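Local atomic coordinates of cell surface protein (Faecalibacterium prausnitzii A2-165, PDB entry 4GT6), a protein that is of unknown function but, as a leucine-rich repeat protein of the bacterial cell surface, probably binds other proteins. Residues S150-M155 against I174-F179. Residues are numbered along the deposited sequence; the frame is centred on the assembly and turned at random.
With EDO (1,2-ethanediol), chain G.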
ATOM      1  N   SER A 150      -2.195  -7.359 -13.392  1.00 15.52           N
ATOM      2  CA  SER A 150      -2.339  -7.117 -11.953  1.00 16.29           C
ATOM      3  C   SER A 150      -1.418  -6.026 -11.482  1.00 19.96           C
ATOM      4  O   SER A 150      -0.412  -5.735 -12.125  1.00 18.81           O
ATOM      5  CB  SER A 150      -2.109  -8.382 -11.123  1.00 21.67           C
ATOM      6  OG  SER A 150      -0.773  -8.837 -11.219  1.00 25.89           O
ATOM      7  N   VAL A 151      -1.765  -5.409 -10.352  1.00 15.13           N
ATOM      8  CA  VAL A 151      -0.898  -4.419  -9.734  1.00 14.25           C
ATOM      9  C   VAL A 151      -0.253  -5.194  -8.606  1.00 17.82           C
ATOM     10  O   VAL A 151      -0.946  -5.544  -7.644  1.00 15.24           O
ATOM     11  CB  VAL A 151      -1.653  -3.144  -9.275  1.00 16.83           C
ATOM     12  CG1 VAL A 151      -0.687  -2.180  -8.569  1.00 15.52           C
ATOM     13  CG2 VAL A 151      -2.301  -2.459 -10.467  1.00 16.63           C
ATOM     14  N   ALA A 152       1.037  -5.545  -8.752  1.00 14.73           N
ATOM     15  CA  ALA A 152       1.726  -6.414  -7.778  1.00 15.43           C
ATOM     16  C   ALA A 152       1.830  -5.750  -6.393  1.00 14.71           C
ATOM     17  O   ALA A 152       1.670  -4.533  -6.271  1.00 14.73           O
ATOM     18  CB  ALA A 152       3.101  -6.812  -8.301  1.00 16.29           C
ATOM     19  N   ASP A 153       2.018  -6.562  -5.353  1.00 12.67           N
ATOM     20  CA  ASP A 153       2.021  -6.094  -3.965  1.00 12.90           C
ATOM     21  C   ASP A 153       3.032  -4.976  -3.722  1.00 15.71           C
ATOM     22  O   ASP A 153       4.151  -5.022  -4.240  1.00 14.57           O
ATOM     23  CB  ASP A 153       2.267  -7.247  -2.980  1.00 15.01           C
ATOM     24  CG  ASP A 153       3.596  -7.940  -3.125  1.00 24.14           C
ATOM     25  OD1 ASP A 153       3.730  -8.792  -4.042  1.00 23.08           O
ATOM     26  OD2 ASP A 153       4.516  -7.605  -2.365  1.00 29.39           O
ATOM     27  N   GLY A 154       2.582  -3.960  -2.997  1.00 13.32           N
ATOM     28  CA  GLY A 154       3.387  -2.808  -2.599  1.00 13.11           C
ATOM     29  C   GLY A 154       3.962  -1.999  -3.739  1.00 15.27           C
ATOM     30  O   GLY A 154       4.915  -1.253  -3.530  1.00 14.80           O
HETATM   31  N   MSE A 155       3.384  -2.130  -4.945  1.00 12.61           N
HETATM   32  CA  MSE A 155       3.941  -1.469  -6.132  0.50 12.24           C
HETATM   33  C   MSE A 155       4.150   0.027  -5.939  1.00 15.68           C
HETATM   34  O   MSE A 155       5.225   0.511  -6.318  1.00 14.92           O
HETATM   35  CB  MSE A 155       3.111  -1.713  -7.395  0.50 13.74           C
HETATM   36  CG  MSE A 155       3.670  -0.960  -8.639  0.50 19.89           C
HETATM   37 SE   MSE A 155       2.810  -1.524 -10.256  0.38 27.14          SE
HETATM   38  CE  MSE A 155       3.198  -3.336  -9.981  0.50 23.89           C
ATOM     39  N   ILE A 174      -5.536  -6.132  -7.591  1.00 14.18           N
ATOM     40  CA  ILE A 174      -4.776  -5.034  -6.979  1.00 13.53           C
ATOM     41  C   ILE A 174      -4.258  -5.651  -5.705  1.00 16.88           C
ATOM     42  O   ILE A 174      -5.032  -5.851  -4.770  1.00 17.06           O
ATOM     43  CB  ILE A 174      -5.610  -3.747  -6.769  1.00 16.17           C
ATOM     44  CG1 ILE A 174      -6.184  -3.229  -8.091  1.00 16.74           C
ATOM     45  CG2 ILE A 174      -4.777  -2.666  -6.040  1.00 15.77           C
ATOM     46  CD1 ILE A 174      -7.317  -2.156  -7.879  1.00 19.54           C
ATOM     47  N   GLU A 175      -2.964  -5.988  -5.658  1.00 13.06           N
ATOM     48  CA  GLU A 175      -2.454  -6.784  -4.541  1.00 12.31           C
ATOM     49  C   GLU A 175      -2.240  -5.975  -3.265  1.00 13.83           C
ATOM     50  O   GLU A 175      -2.374  -4.749  -3.256  1.00 14.52           O
ATOM     51  CB  GLU A 175      -1.180  -7.585  -4.938  1.00 13.29           C
ATOM     52  CG  GLU A 175      -1.331  -8.481  -6.179  1.00 15.50           C
ATOM     53  CD  GLU A 175      -2.335  -9.633  -6.159  1.00 34.45           C
ATOM     54  OE1 GLU A 175      -3.091  -9.778  -5.171  1.00 23.83           O
ATOM     55  OE2 GLU A 175      -2.377 -10.388  -7.157  1.00 25.31           O
ATOM     56  N   GLU A 176      -1.932  -6.673  -2.178  1.00 13.02           N
ATOM     57  CA  GLU A 176      -1.729  -6.063  -0.868  1.00 12.81           C
ATOM     58  C   GLU A 176      -0.831  -4.846  -0.903  1.00 15.72           C
ATOM     59  O   GLU A 176       0.242  -4.891  -1.522  1.00 15.18           O
ATOM     60  CB  GLU A 176      -1.082  -7.078   0.091  1.00 14.17           C
ATOM     61  CG  GLU A 176      -2.024  -8.154   0.586  1.00 23.35           C
ATOM     62  CD  GLU A 176      -1.412  -9.141   1.563  1.00 40.71           C
ATOM     63  OE1 GLU A 176      -0.192  -9.039   1.834  1.00 32.31           O
ATOM     64  OE2 GLU A 176      -2.151 -10.036   2.039  1.00 30.09           O
ATOM     65  N   ARG A 177      -1.259  -3.764  -0.209  1.00 12.98           N
ATOM     66  CA  ARG A 177      -0.483  -2.523  -0.027  0.50 13.44           C
ATOM     67  C   ARG A 177      -0.080  -1.840  -1.355  1.00 16.94           C
ATOM     68  O   ARG A 177       0.802  -0.978  -1.350  1.00 16.08           O
ATOM     69  CB  ARG A 177       0.792  -2.799   0.828  0.50 13.86           C
ATOM     70  CG  ARG A 177       0.520  -3.585   2.126  0.50 13.17           C
ATOM     71  CD  ARG A 177       1.744  -3.790   3.024  0.50 17.19           C
ATOM     72  NE  ARG A 177       2.408  -2.543   3.417  0.50 20.48           N
ATOM     73  CZ  ARG A 177       1.969  -1.705   4.353  0.50 34.33           C
ATOM     74  NH1 ARG A 177       0.837  -1.951   5.000  0.50 22.53           N
ATOM     75  NH2 ARG A 177       2.651  -0.602   4.633  0.50 23.35           N
ATOM     76  N   ALA A 178      -0.748  -2.163  -2.478  1.00 14.64           N
ATOM     77  CA  ALA A 178      -0.358  -1.563  -3.780  1.00 14.02           C
ATOM     78  C   ALA A 178      -0.326  -0.022  -3.771  1.00 16.79           C
ATOM     79  O   ALA A 178       0.587   0.553  -4.373  1.00 15.92           O
ATOM     80  CB  ALA A 178      -1.295  -2.043  -4.879  1.00 14.52           C
ATOM     81  N   PHE A 179      -1.286   0.652  -3.071  1.00 14.10           N
ATOM     82  CA  PHE A 179      -1.327   2.126  -3.047  1.00 12.84           C
ATOM     83  C   PHE A 179      -1.281   2.666  -1.638  1.00 16.44           C
ATOM     84  O   PHE A 179      -1.723   3.798  -1.405  1.00 16.94           O
ATOM     85  CB  PHE A 179      -2.594   2.648  -3.766  1.00 14.73           C
ATOM     86  CG  PHE A 179      -2.620   2.245  -5.218  1.00 15.10           C
ATOM     87  CD1 PHE A 179      -1.875   2.941  -6.162  1.00 18.08           C
ATOM     88  CD2 PHE A 179      -3.336   1.125  -5.633  1.00 17.59           C
ATOM     89  CE1 PHE A 179      -1.859   2.535  -7.502  1.00 19.51           C
ATOM     90  CE2 PHE A 179      -3.360   0.747  -6.981  1.00 19.18           C
ATOM     91  CZ  PHE A 179      -2.624   1.453  -7.903  1.00 19.20           C
TER
HETATM   92  C1  EDO G 905      -0.282  -0.103   8.092  1.00 42.01           C
HETATM   93  O1  EDO G 905      -0.023  -1.366   7.499  1.00 46.76           O
HETATM   94  C2  EDO G 905      -1.369   0.615   7.256  1.00 36.98           C
HETATM   95  O2  EDO G 905      -0.862   0.931   5.983  1.00 30.69           O
HETATM   96  O   HOH W   1      -0.560 -10.493  -8.941  1.00 30.09           O
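Two backbone hydrogen bonds tie V151 to E175 and G154 to E176. The first, from E175 N to V151 O, is 2.9 Å long and close to straight (165° at the hydrogen); it belongs to the parallel bridge that pairs V151 with I174. The second, G154 N to E176 O, is also 2.9 Å but more bent, at 146°, with the donor lying in the carbonyl plane. Weaker CA-H...O contacts add to the polar set. E176 O takes one from D153 CA as well as the amide bond, and G154 CA approaches R177 O at 3.4 Å, nearly straight at the hydrogen.

The backbone angles show why the match extends past the strands: A152-M155 and E175-A178 each form a type II beta turn, and G154 and R177, the residues with positive phi, hold equivalent places in them. Strand followed by the same turn, repeated 23 residues on, marks successive coils of a BspA-type leucine-rich repeat solenoid; strand 195-196 continues the parallel sheet beyond I174.

Apolar contact lies on the inner side. V151 turns CG1 anti to its own N (chi1 177°), which brings this methyl within 3.7 Å of A178 CB and near F179 CZ; the valine and phenylalanine side chains cross at about a right angle. The F179 ring in turn meets that of F201, with nearly parallel planes.

On the outer side, E175 lays CB and CG over the 151-153 backbone, CG standing 3.3 Å from V151 O. A bend at chi2 carries its carboxylate back toward S150, where one water bridges E175 OE2 and S150 OG. OE2 also forms a salt bridge with R195, whereas D153 directs OD1 to S130 OG.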